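Local coordinates for protein D-alanine--D-alanine ligase (Coxiella burnetii, PDB 3TQT) that catalyses the ATP-dependent joining of two D-alanine molecules into D-alanyl-D-alanine for bacterial peptidoglycan synthesis, at residues R228-A233 with V273-S278; R224-E229 with V306-K311; K241-G246 with P330-A335. One frame throughout, in Å; residues are numbered along the deposited sequence.

Contact 1 of 3, residues R228-A233 with V273-S278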
# COMPACT_ATOMS: atom_id res chain seq x y z
N ARG A 228 -10.94 -15.40 -24.64
CA ARG A 228 -10.78 -14.02 -25.06
C ARG A 228 -10.37 -13.16 -23.88
O ARG A 228 -10.78 -13.40 -22.74
CB ARG A 228 -12.08 -13.51 -25.68
CG ARG A 228 -12.52 -14.32 -26.89
CD ARG A 228 -13.33 -13.47 -27.82
NE ARG A 228 -14.75 -13.48 -27.49
CZ ARG A 228 -15.63 -12.62 -27.99
NH1 ARG A 228 -15.23 -11.65 -28.81
NH2 ARG A 228 -16.91 -12.71 -27.65
N GLU A 229 -9.55 -12.15 -24.15
CA GLU A 229 -9.15 -11.20 -23.13
C GLU A 229 -10.11 -10.03 -23.17
O GLU A 229 -10.05 -9.20 -24.08
CB GLU A 229 -7.71 -10.74 -23.35
CG GLU A 229 -6.73 -11.89 -23.42
CD GLU A 229 -5.37 -11.51 -22.92
OE1 GLU A 229 -5.29 -10.70 -21.97
OE2 GLU A 229 -4.37 -12.01 -23.47
N ILE A 230 -10.99 -9.99 -22.19
CA ILE A 230 -12.07 -9.01 -22.13
C ILE A 230 -11.73 -8.02 -21.01
O ILE A 230 -11.19 -8.41 -19.97
CB ILE A 230 -13.41 -9.69 -21.84
CG1 ILE A 230 -13.70 -10.75 -22.92
CG2 ILE A 230 -14.54 -8.66 -21.74
CD1 ILE A 230 -13.72 -10.21 -24.33
N GLU A 231 -12.02 -6.75 -21.24
CA GLU A 231 -11.72 -5.74 -20.25
C GLU A 231 -12.98 -4.96 -19.92
O GLU A 231 -13.91 -4.91 -20.72
CB GLU A 231 -10.63 -4.80 -20.75
CG GLU A 231 -9.38 -5.52 -21.19
CD GLU A 231 -8.30 -4.55 -21.60
OE1 GLU A 231 -8.63 -3.38 -21.86
OE2 GLU A 231 -7.12 -4.96 -21.64
N CYS A 232 -13.00 -4.38 -18.73
CA CYS A 232 -14.15 -3.61 -18.29
C CYS A 232 -13.65 -2.46 -17.43
O CYS A 232 -12.87 -2.65 -16.50
CB CYS A 232 -15.12 -4.50 -17.51
SG CYS A 232 -16.63 -3.68 -16.99
N ALA A 233 -14.10 -1.26 -17.76
CA ALA A 233 -13.69 -0.07 -17.04
C ALA A 233 -14.68 0.17 -15.92
O ALA A 233 -15.89 0.19 -16.15
CB ALA A 233 -13.65 1.13 -17.97
N VAL A 273 -17.43 -6.08 -28.71
CA VAL A 273 -17.20 -7.51 -28.61
C VAL A 273 -18.58 -8.12 -28.67
O VAL A 273 -19.54 -7.51 -28.19
CB VAL A 273 -16.52 -7.86 -27.27
CG1 VAL A 273 -15.45 -6.83 -26.95
CG2 VAL A 273 -17.54 -7.86 -26.16
N ASP A 274 -18.73 -9.30 -29.27
CA ASP A 274 -20.06 -9.88 -29.37
C ASP A 274 -20.33 -10.97 -28.33
O ASP A 274 -20.46 -12.16 -28.65
CB ASP A 274 -20.41 -10.31 -30.81
CG ASP A 274 -19.85 -11.67 -31.18
OD1 ASP A 274 -18.79 -12.05 -30.65
OD2 ASP A 274 -20.48 -12.35 -32.02
N LEU A 275 -20.43 -10.54 -27.08
CA LEU A 275 -20.70 -11.41 -25.96
C LEU A 275 -22.20 -11.46 -25.69
O LEU A 275 -22.90 -10.47 -25.89
CB LEU A 275 -20.00 -10.89 -24.70
CG LEU A 275 -18.48 -10.73 -24.71
CD1 LEU A 275 -18.05 -9.89 -23.52
CD2 LEU A 275 -17.80 -12.08 -24.69
N SER A 276 -22.67 -12.60 -25.20
CA SER A 276 -24.07 -12.75 -24.85
C SER A 276 -24.49 -11.72 -23.81
O SER A 276 -23.64 -11.10 -23.16
CB SER A 276 -24.32 -14.16 -24.31
OG SER A 276 -23.68 -14.33 -23.06
N GLU A 277 -25.79 -11.55 -23.65
CA GLU A 277 -26.32 -10.67 -22.62
C GLU A 277 -25.84 -11.15 -21.26
O GLU A 277 -25.42 -10.36 -20.42
CB GLU A 277 -27.85 -10.66 -22.68
CG GLU A 277 -28.47 -9.26 -22.71
CD GLU A 277 -29.71 -9.20 -23.60
OE1 GLU A 277 -30.02 -10.20 -24.28
OE2 GLU A 277 -30.37 -8.14 -23.61
N SER A 278 -25.89 -12.47 -21.06
CA SER A 278 -25.46 -13.08 -19.81
C SER A 278 -23.99 -12.81 -19.49
O SER A 278 -23.65 -12.41 -18.37
CB SER A 278 -25.69 -14.59 -19.84
OG SER A 278 -25.04 -15.21 -18.74
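L275 is the residue that binds this contact together, offering one methyl to I230 and the other to R228. On the apolar side, CG2 of I230 and CD1 of L275 meet tip to tip at 4.1 Å. Chi1 of -57° sets CG1 of I230 beside the backbone N and turns CG2 anti to it, which points that methyl at L275. The other methyl, CD2 of L275, sits 3.2 Å from NH2 of R228, a close approach. There the two side chains slide past each other in opposite directions, and the guanidinium meets the methyl obliquely. V273 adds a looser touch, its CB 4.3 Å from R228 NH1.

These residues lie where the antiparallel sheet of the ATP-grasp region receives a helix. I230 and C232 of the strand turn toward helix 277-293, where I283 packs on both I230 and L275. Residues 273-276 lead into that helix and 277-278 begin it; S276 is its N-cap, with OG bonded to the backbone N of V279. On the other face of the strand, E231 lies against M332 and D303, the latter a predicted magnesium ligand; R228 to E231 themselves fall within the predicted ATP-binding region.

The ionic part is long and loosely held. R228 NH2 stands 3.6 Å from OD1 of D274, a long salt bridge to a poorly ordered, exposed aspartate. Guanidinium and carboxylate planes are 76° apart, so the two groups do not lie flat against each other. A bend at chi3 of R228 (-88°) turns the guanidinium toward D274 and L275. Its NH1 makes a salt bridge with E247 on the adjacent strand, and the cationic end is thus shared between a strand partner and the more mobile D274.

Contact 2 of 3, residues R224-E229 with V306-K311; sequences RIRGRE and VTPNNK
R228 and V306 form an antiparallel hydrogen-bonded pair, joined by two backbone bonds: R228 N donates to V306 O and V306 N to R228 O, each over 2.9 Å. This pair sits at one end of the antiparallel sheet of the ATP-grasp region.

Beyond it the contact becomes van der Waals packing. G227 brings its CA within 3.1 Å of V306 O, with phi at 152°, a region open chiefly to glycine. R226 O then faces the P308 ring, 3.2 Å from CD. The R226 side chain crosses that ring at about a right angle, CD to P308 CG 3.8 Å, while I225 CG2 meets T307 CG2 at 4.3 Å.

After V306 the chain makes a tight turn, type I from T307 to N310, with N310 in a left-handed conformation. T307 OG1 accepts a hydrogen bond from K311 N (2.8 Å), adding to the backbone bonds N310 N to T307 O and T307 N to K311 O.

With main-chain atoms alone making the cross-segment hydrogen bonds, the pairing here probably depends little on side-chain polarity, and the exposed R226 contributes its aliphatic stem.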
# COMPACT_ATOMS: atom_id res chain seq x y z
N ARG A 224 -1.68 -21.30 -19.20
CA ARG A 224 -2.16 -20.60 -20.39
C ARG A 224 -3.60 -21.02 -20.67
O ARG A 224 -3.88 -22.18 -20.96
CB ARG A 224 -1.28 -20.86 -21.61
CG ARG A 224 -1.63 -19.95 -22.79
CD ARG A 224 -0.74 -20.20 -23.99
NE ARG A 224 -0.77 -21.60 -24.42
CZ ARG A 224 -1.64 -22.10 -25.29
NH1 ARG A 224 -2.58 -21.32 -25.83
NH2 ARG A 224 -1.59 -23.39 -25.61
N ILE A 225 -4.50 -20.05 -20.57
CA ILE A 225 -5.93 -20.27 -20.65
C ILE A 225 -6.42 -19.95 -22.06
O ILE A 225 -6.09 -18.90 -22.60
CB ILE A 225 -6.65 -19.30 -19.66
CG1 ILE A 225 -6.48 -19.78 -18.21
CG2 ILE A 225 -8.12 -19.15 -20.00
CD1 ILE A 225 -6.87 -21.23 -18.00
N ARG A 226 -7.20 -20.84 -22.65
CA ARG A 226 -7.81 -20.52 -23.93
C ARG A 226 -9.00 -19.61 -23.67
O ARG A 226 -9.80 -19.84 -22.76
CB ARG A 226 -8.25 -21.78 -24.69
CG ARG A 226 -8.71 -21.50 -26.12
CD ARG A 226 -9.24 -22.74 -26.83
NE ARG A 226 -8.34 -23.88 -26.68
CZ ARG A 226 -8.74 -25.14 -26.64
NH1 ARG A 226 -10.03 -25.43 -26.74
NH2 ARG A 226 -7.84 -26.12 -26.48
N GLY A 227 -9.12 -18.55 -24.46
CA GLY A 227 -10.25 -17.66 -24.29
C GLY A 227 -9.93 -16.25 -24.71
O GLY A 227 -8.81 -15.93 -25.08
N ARG A 228 -10.94 -15.40 -24.64
CA ARG A 228 -10.78 -14.02 -25.06
C ARG A 228 -10.37 -13.16 -23.88
O ARG A 228 -10.78 -13.40 -22.74
CB ARG A 228 -12.08 -13.51 -25.68
CG ARG A 228 -12.52 -14.32 -26.89
CD ARG A 228 -13.33 -13.47 -27.82
NE ARG A 228 -14.75 -13.48 -27.49
CZ ARG A 228 -15.63 -12.62 -27.99
NH1 ARG A 228 -15.23 -11.65 -28.81
NH2 ARG A 228 -16.91 -12.71 -27.65
N GLU A 229 -9.55 -12.15 -24.15
CA GLU A 229 -9.15 -11.20 -23.13
C GLU A 229 -10.11 -10.03 -23.17
O GLU A 229 -10.05 -9.20 -24.08
CB GLU A 229 -7.71 -10.74 -23.35
CG GLU A 229 -6.73 -11.89 -23.42
CD GLU A 229 -5.37 -11.51 -22.92
OE1 GLU A 229 -5.29 -10.70 -21.97
OE2 GLU A 229 -4.37 -12.01 -23.47
N VAL A 306 -12.35 -14.77 -20.79
CA VAL A 306 -13.62 -15.46 -20.96
C VAL A 306 -13.33 -16.72 -21.76
O VAL A 306 -12.89 -16.64 -22.91
CB VAL A 306 -14.66 -14.61 -21.68
CG1 VAL A 306 -15.92 -15.43 -21.94
CG2 VAL A 306 -14.97 -13.38 -20.88
N THR A 307 -13.55 -17.87 -21.14
CA THR A 307 -13.21 -19.14 -21.76
C THR A 307 -14.20 -19.49 -22.86
O THR A 307 -15.29 -18.90 -22.96
CB THR A 307 -13.19 -20.30 -20.72
OG1 THR A 307 -14.53 -20.56 -20.29
CG2 THR A 307 -12.34 -19.93 -19.52
N PRO A 308 -13.83 -20.46 -23.70
CA PRO A 308 -14.76 -20.89 -24.75
C PRO A 308 -16.09 -21.37 -24.16
O PRO A 308 -17.13 -21.15 -24.77
CB PRO A 308 -14.01 -22.03 -25.41
CG PRO A 308 -12.57 -21.67 -25.23
CD PRO A 308 -12.50 -21.07 -23.85
N ASN A 309 -16.05 -21.97 -22.98
CA ASN A 309 -17.28 -22.36 -22.30
C ASN A 309 -17.95 -21.18 -21.60
O ASN A 309 -18.84 -21.36 -20.77
CB ASN A 309 -17.01 -23.48 -21.29
CG ASN A 309 -18.25 -24.28 -20.98
OD1 ASN A 309 -19.18 -24.37 -21.79
ND2 ASN A 309 -18.28 -24.88 -19.79
N ASN A 310 -17.52 -19.97 -21.94
CA ASN A 310 -18.07 -18.76 -21.34
C ASN A 310 -17.87 -18.59 -19.83
O ASN A 310 -18.67 -17.95 -19.16
CB ASN A 310 -19.55 -18.62 -21.69
CG ASN A 310 -19.76 -18.33 -23.14
OD1 ASN A 310 -19.12 -17.44 -23.70
ND2 ASN A 310 -20.65 -19.08 -23.77
N LYS A 311 -16.80 -19.16 -19.30
CA LYS A 311 -16.50 -18.90 -17.90
C LYS A 311 -15.73 -17.59 -17.79
O LYS A 311 -14.72 -17.39 -18.48
CB LYS A 311 -15.70 -20.06 -17.29
CG LYS A 311 -15.28 -19.83 -15.85
CD LYS A 311 -16.45 -19.84 -14.87
CE LYS A 311 -15.97 -19.57 -13.43
NZ LYS A 311 -17.09 -19.41 -12.45

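Contact 3 of 3, residues K241-G246 with P330-A335; sequences KASLPG and PKMWEA
S243 lays its CB over the six-membered ring of W333, 3.8 Å from the centroid and 7° off the normal, a CH-pi contact over the face. The backbone N of S243 comes over a face too, 3.4 Å from CH2 of the indole, while K241 O sits at the ring edge, 3.5 Å from CZ2. The indole thus runs beneath the strand's main chain. Beside it, M332 extends along the other half of the segment and brings SD to 3.5 Å from G246 N, whose hydrogen-bond partner is E231 on the adjacent strand.

Here the short helix 328-335 packs on one face of the ATP-grasp antiparallel sheet. A242 and P245 point away from it, toward helix 277-293, so the strand is sandwiched between two helices; D303, a predicted magnesium ligand, is close to M332.

S243 OG has two partners in the tight part. Set between the backbone N and the carbonyl carbon (chi1 69°), it donates to L244 O from above the carbonyl plane and accepts from the backbone N of A233. S336 OG links L244 N to M332 O.

The fit slackens toward solvent at K241 and at L244. L244 offers CD1 to the carbonyl O of exposed A335 at 3.7 Å, and K241, likewise exposed, touches W333 CH2 through CB at 4.1 Å.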
# COMPACT_ATOMS: atom_id res chain seq x y z
N LYS A 241 -19.60 1.88 -11.12
CA LYS A 241 -20.32 1.59 -12.35
C LYS A 241 -19.36 0.95 -13.33
O LYS A 241 -18.16 1.22 -13.31
CB LYS A 241 -20.89 2.87 -12.97
CG LYS A 241 -21.99 3.52 -12.15
CD LYS A 241 -22.47 4.82 -12.80
CE LYS A 241 -21.32 5.82 -12.98
NZ LYS A 241 -21.78 7.18 -13.43
N ALA A 242 -19.88 0.08 -14.18
CA ALA A 242 -19.03 -0.65 -15.11
C ALA A 242 -19.36 -0.26 -16.54
O ALA A 242 -20.52 -0.08 -16.89
CB ALA A 242 -19.21 -2.14 -14.89
N SER A 243 -18.33 -0.12 -17.37
CA SER A 243 -18.50 0.20 -18.78
C SER A 243 -18.98 -1.03 -19.52
O SER A 243 -19.03 -2.13 -18.97
CB SER A 243 -17.16 0.63 -19.39
OG SER A 243 -16.27 -0.49 -19.46
N LEU A 244 -19.34 -0.85 -20.79
CA LEU A 244 -19.48 -1.99 -21.67
C LEU A 244 -18.11 -2.64 -21.79
O LEU A 244 -17.08 -1.95 -21.80
CB LEU A 244 -19.98 -1.55 -23.04
CG LEU A 244 -21.41 -0.98 -22.99
CD1 LEU A 244 -21.85 -0.46 -24.34
CD2 LEU A 244 -22.37 -2.04 -22.46
N PRO A 245 -18.09 -3.97 -21.86
CA PRO A 245 -16.84 -4.72 -21.96
C PRO A 245 -16.12 -4.39 -23.26
O PRO A 245 -16.78 -4.08 -24.26
CB PRO A 245 -17.31 -6.18 -22.01
CG PRO A 245 -18.72 -6.17 -21.50
CD PRO A 245 -19.27 -4.85 -21.91
N GLY A 246 -14.80 -4.44 -23.25
CA GLY A 246 -14.03 -4.31 -24.47
C GLY A 246 -13.18 -5.55 -24.62
O GLY A 246 -13.15 -6.40 -23.72
N PRO A 330 -10.39 4.88 -21.17
CA PRO A 330 -11.28 5.93 -21.68
C PRO A 330 -12.13 5.48 -22.87
O PRO A 330 -13.27 5.91 -22.94
CB PRO A 330 -10.31 7.04 -22.09
CG PRO A 330 -8.97 6.38 -22.23
CD PRO A 330 -8.98 5.29 -21.20
N LYS A 331 -11.59 4.67 -23.79
CA LYS A 331 -12.37 4.24 -24.95
C LYS A 331 -13.61 3.45 -24.55
O LYS A 331 -14.68 3.64 -25.12
CB LYS A 331 -11.52 3.41 -25.91
CG LYS A 331 -10.64 4.22 -26.83
CD LYS A 331 -9.87 3.30 -27.78
CE LYS A 331 -10.80 2.33 -28.50
NZ LYS A 331 -10.08 1.41 -29.42
N MET A 332 -13.48 2.55 -23.59
CA MET A 332 -14.64 1.80 -23.12
C MET A 332 -15.71 2.72 -22.54
O MET A 332 -16.90 2.57 -22.83
CB MET A 332 -14.23 0.74 -22.09
CG MET A 332 -13.60 -0.47 -22.74
SD MET A 332 -13.30 -1.80 -21.57
CE MET A 332 -11.88 -1.17 -20.68
N TRP A 333 -15.30 3.69 -21.71
CA TRP A 333 -16.28 4.65 -21.20
C TRP A 333 -16.94 5.44 -22.33
O TRP A 333 -18.16 5.61 -22.33
CB TRP A 333 -15.70 5.57 -20.12
CG TRP A 333 -15.75 4.92 -18.78
CD1 TRP A 333 -14.70 4.68 -17.94
CD2 TRP A 333 -16.90 4.37 -18.14
NE1 TRP A 333 -15.13 4.04 -16.82
CE2 TRP A 333 -16.48 3.83 -16.91
CE3 TRP A 333 -18.26 4.29 -18.49
CZ2 TRP A 333 -17.36 3.22 -16.02
CZ3 TRP A 333 -19.13 3.68 -17.61
CH2 TRP A 333 -18.68 3.16 -16.39
N GLU A 334 -16.15 5.92 -23.28
CA GLU A 334 -16.72 6.67 -24.40
C GLU A 334 -17.77 5.82 -25.10
O GLU A 334 -18.83 6.31 -25.48
CB GLU A 334 -15.65 7.09 -25.40
CG GLU A 334 -14.56 7.98 -24.84
CD GLU A 334 -13.68 8.57 -25.92
OE1 GLU A 334 -14.10 8.55 -27.10
OE2 GLU A 334 -12.58 9.04 -25.59
N ALA A 335 -17.45 4.54 -25.26
CA ALA A 335 -18.33 3.62 -25.95
C ALA A 335 -19.58 3.33 -25.14
O ALA A 335 -20.56 2.79 -25.66
CB ALA A 335 -17.60 2.32 -26.28

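Overall arrangement
Following the chain from the N terminus, contact 2 starts in the loop before strand 228-236 and contact 1 on the strand itself, the two sharing R228 and E229. Contact 1 closes the shorter loop, to the lead-in of helix 277-293; contact 2 closes a longer one around it, to the turn after strand 298-306. Contact 3 starts on the next strand, 241-249, and ends on helix 328-335 beyond the turn, so it crosses both. Contacts 1 and 2 touch where I230 meets V306; contacts 1 and 3 join through the strand pairing of E231 with G246. Together they tie one antiparallel sheet to a helix on either face and to the turn joining its strands 298-306 and 312-318.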